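Local structure of hypothetical protein (Methanosarcina mazei, 2I1S) at residues D49-E54 with P141-G146. The protein is of unknown function and belongs to the family of proteins resembling plasmid pRiA4b ORF-3. Sequence-based numbering, arbitrary orientation.
Sequences DYHLHE and PEDSGG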
ATOM      1  N   ASP A  49      -4.864   2.648  -9.973  1.00 36.41           N
ATOM      2  CA  ASP A  49      -5.850   3.619  -9.510  1.00 37.10           C
ATOM      3  C   ASP A  49      -7.231   3.579 -10.191  1.00 36.30           C
ATOM      4  O   ASP A  49      -7.802   4.600 -10.536  1.00 36.27           O
ATOM      5  CB  ASP A  49      -5.272   5.039  -9.457  1.00 37.97           C
ATOM      6  CG  ASP A  49      -5.842   5.833  -8.296  1.00 39.93           C
ATOM      7  OD1 ASP A  49      -6.620   5.268  -7.492  1.00 42.29           O
ATOM      8  OD2 ASP A  49      -5.503   7.004  -8.158  1.00 43.70           O
ATOM      9  N   TYR A  50      -7.782   2.382 -10.325  1.00 35.96           N
ATOM     10  CA  TYR A  50      -9.041   2.182 -11.037  1.00 35.07           C
ATOM     11  C   TYR A  50     -10.221   2.364 -10.108  1.00 35.40           C
ATOM     12  O   TYR A  50     -11.360   2.623 -10.560  1.00 34.77           O
ATOM     13  CB  TYR A  50      -9.130   0.723 -11.467  1.00 34.44           C
ATOM     14  CG  TYR A  50      -8.256   0.309 -12.619  1.00 32.71           C
ATOM     15  CD1 TYR A  50      -8.179   1.092 -13.751  1.00 32.35           C
ATOM     16  CD2 TYR A  50      -7.571  -0.914 -12.593  1.00 29.37           C
ATOM     17  CE1 TYR A  50      -7.397   0.699 -14.840  1.00 34.47           C
ATOM     18  CE2 TYR A  50      -6.804  -1.340 -13.679  1.00 31.21           C
ATOM     19  CZ  TYR A  50      -6.714  -0.516 -14.793  1.00 32.31           C
ATOM     20  OH  TYR A  50      -5.986  -0.875 -15.889  1.00 32.65           O
ATOM     21  N   HIS A  51      -9.958   2.163  -8.809  1.00 35.14           N
ATOM     22  CA  HIS A  51     -11.039   1.921  -7.862  1.00 33.62           C
ATOM     23  C   HIS A  51     -11.021   2.995  -6.790  1.00 33.57           C
ATOM     24  O   HIS A  51     -10.125   3.832  -6.778  1.00 32.74           O
ATOM     25  CB  HIS A  51     -10.897   0.526  -7.231  1.00 33.27           C
ATOM     26  CG  HIS A  51     -10.795  -0.581  -8.226  1.00 33.68           C
ATOM     27  ND1 HIS A  51     -11.858  -0.969  -9.034  1.00 35.09           N
ATOM     28  CD2 HIS A  51      -9.745  -1.356  -8.581  1.00 29.54           C
ATOM     29  CE1 HIS A  51     -11.463  -1.956  -9.822  1.00 34.46           C
ATOM     30  NE2 HIS A  51     -10.182  -2.203  -9.567  1.00 31.95           N
ATOM     31  N   LEU A  52     -12.025   2.944  -5.903  1.00 33.78           N
ATOM     32  CA  LEU A  52     -12.106   3.824  -4.750  1.00 33.72           C
ATOM     33  C   LEU A  52     -11.093   3.404  -3.690  1.00 33.89           C
ATOM     34  O   LEU A  52     -10.703   2.240  -3.630  1.00 33.73           O
ATOM     35  CB  LEU A  52     -13.549   3.879  -4.200  1.00 32.19           C
ATOM     36  CG  LEU A  52     -14.608   4.327  -5.203  1.00 31.89           C
ATOM     37  CD1 LEU A  52     -15.978   4.397  -4.560  1.00 29.93           C
ATOM     38  CD2 LEU A  52     -14.274   5.669  -5.870  1.00 29.26           C
ATOM     39  N   HIS A  53     -10.663   4.374  -2.884  1.00 34.86           N
ATOM     40  CA  HIS A  53      -9.814   4.121  -1.717  1.00 35.63           C
ATOM     41  C   HIS A  53     -10.216   4.955  -0.482  1.00 36.52           C
ATOM     42  O   HIS A  53     -10.976   5.915  -0.585  1.00 37.57           O
ATOM     43  CB  HIS A  53      -8.333   4.318  -2.066  1.00 34.91           C
ATOM     44  CG  HIS A  53      -7.896   5.727  -1.994  1.00 32.71           C
ATOM     45  ND1 HIS A  53      -7.954   6.575  -3.080  1.00 33.63           N
ATOM     46  CD2 HIS A  53      -7.443   6.465  -0.954  1.00 30.20           C
ATOM     47  CE1 HIS A  53      -7.530   7.772  -2.711  1.00 32.80           C
ATOM     48  NE2 HIS A  53      -7.229   7.733  -1.424  1.00 30.02           N
ATOM     49  N   GLU A  54      -9.742   4.563   0.697  1.00 37.23           N
ATOM     50  CA  GLU A  54      -9.803   5.438   1.867  1.00 37.56           C
ATOM     51  C   GLU A  54      -8.841   4.971   2.939  1.00 36.54           C
ATOM     52  O   GLU A  54      -8.426   3.820   2.920  1.00 37.17           O
ATOM     53  CB  GLU A  54     -11.228   5.614   2.407  1.00 37.99           C
ATOM     54  CG  GLU A  54     -11.778   4.472   3.206  1.00 41.23           C
ATOM     55  CD  GLU A  54     -13.051   4.881   3.946  1.00 46.39           C
ATOM     56  OE1 GLU A  54     -13.475   6.052   3.781  1.00 47.53           O
ATOM     57  OE2 GLU A  54     -13.626   4.032   4.685  1.00 48.51           O
ATOM     58  N   PRO A 141      -2.272  -8.641  -8.103  1.00 33.17           N
ATOM     59  CA  PRO A 141      -2.702  -7.928  -9.308  1.00 32.78           C
ATOM     60  C   PRO A 141      -4.067  -7.282  -9.097  1.00 33.44           C
ATOM     61  O   PRO A 141      -4.836  -7.720  -8.222  1.00 33.09           O
ATOM     62  CB  PRO A 141      -2.786  -9.029 -10.357  1.00 32.32           C
ATOM     63  CG  PRO A 141      -1.791 -10.157  -9.783  1.00 32.07           C
ATOM     64  CD  PRO A 141      -2.136 -10.102  -8.338  1.00 32.86           C
ATOM     65  N   GLU A 142      -4.334  -6.235  -9.882  1.00 32.26           N
ATOM     66  CA  GLU A 142      -5.623  -5.627  -9.876  1.00 32.94           C
ATOM     67  C   GLU A 142      -6.691  -6.696 -10.197  1.00 33.15           C
ATOM     68  O   GLU A 142      -6.458  -7.553 -11.036  1.00 33.03           O
ATOM     69  CB  GLU A 142      -5.676  -4.440 -10.874  1.00 32.21           C
ATOM     70  CG  GLU A 142      -4.840  -3.209 -10.442  1.00 31.35           C
ATOM     71  CD  GLU A 142      -5.663  -2.169  -9.665  1.00 33.18           C
ATOM     72  OE1 GLU A 142      -6.753  -2.536  -9.169  1.00 33.31           O
ATOM     73  OE2 GLU A 142      -5.239  -0.977  -9.553  1.00 31.09           O
ATOM     74  N   ASP A 143      -7.833  -6.632  -9.484  1.00 33.05           N
ATOM     75  CA  ASP A 143      -9.075  -7.320  -9.848  1.00 32.99           C
ATOM     76  C   ASP A 143      -9.015  -8.848  -9.609  1.00 33.57           C
ATOM     77  O   ASP A 143      -9.887  -9.617 -10.080  1.00 32.20           O
ATOM     78  CB  ASP A 143      -9.430  -6.978 -11.305  1.00 32.87           C
ATOM     79  CG  ASP A 143      -9.450  -5.475 -11.563  1.00 32.48           C
ATOM     80  OD1 ASP A 143     -10.051  -4.717 -10.766  1.00 32.86           O
ATOM     81  OD2 ASP A 143      -8.880  -5.039 -12.572  1.00 31.93           O
ATOM     82  N   SER A 144      -7.993  -9.266  -8.855  1.00 33.87           N
ATOM     83  CA  SER A 144      -7.687 -10.694  -8.692  1.00 35.28           C
ATOM     84  C   SER A 144      -8.570 -11.438  -7.663  1.00 35.62           C
ATOM     85  O   SER A 144      -8.273 -12.584  -7.313  1.00 36.67           O
ATOM     86  CB  SER A 144      -6.199 -10.917  -8.397  1.00 34.39           C
ATOM     87  OG  SER A 144      -5.842 -10.402  -7.129  1.00 35.88           O
ATOM     88  N   GLY A 145      -9.610 -10.774  -7.168  1.00 35.23           N
ATOM     89  CA  GLY A 145     -10.616 -11.413  -6.316  1.00 36.04           C
ATOM     90  C   GLY A 145     -10.412 -11.282  -4.804  1.00 36.56           C
ATOM     91  O   GLY A 145     -11.081 -11.976  -4.049  1.00 36.97           O
ATOM     92  N   GLY A 146      -9.525 -10.381  -4.357  1.00 36.22           N
ATOM     93  CA  GLY A 146      -9.349 -10.128  -2.941  1.00 36.34           C
ATOM     94  C   GLY A 146      -8.349 -11.146  -2.406  1.00 37.85           C
ATOM     95  O   GLY A 146      -7.734 -11.890  -3.177  1.00 38.64           O
TER
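The imidazole of His51 has CB of Tyr50 over the centre of one face, 3.6 Å above the plane, and presents its edge to two carboxylates, those of Asp143 and Glu142. NE2 gives a hydrogen bond to Asp143 OD1 at 2.8 Å. It is noticeably bent, 133° at the hydrogen, and reaches the oxygen on its syn side, while the carboxylate stands almost perpendicular to the ring (86°). Next along that edge, His51 CD2 lies 3.3 Å from Glu142 OE1, a carboxylate oxygen beside an imidazole C-H that carries a partial positive charge. Glu142 bends at chi2 (-93°), which brings its carboxylate obliquely against the Tyr50 ring, CD 3.7 Å from Tyr50 CD2. Its OE2 has firmer partners in Tyr105 OH and the backbone N of Glu48, a pairing that suits a long acidic chain reaching from one loop into another. Asp143 is carried by a type II turn whose ends are tied by Ser144 OG to Pro141 O, 3.1 Å; Asp143 takes its positive-phi position, which aspartate tolerates better than most residues other than glycine and asparagine. Were His51 an alanine, Asp143 OD1 would probably lose its mate and Glu142 OE1 the imidazole edge beside it. The contact thus joins the loop entering strand 53-58 to the loop before helix 146-157 at the protein surface, and two acids around one imidazole would be expected to favour its protonated form.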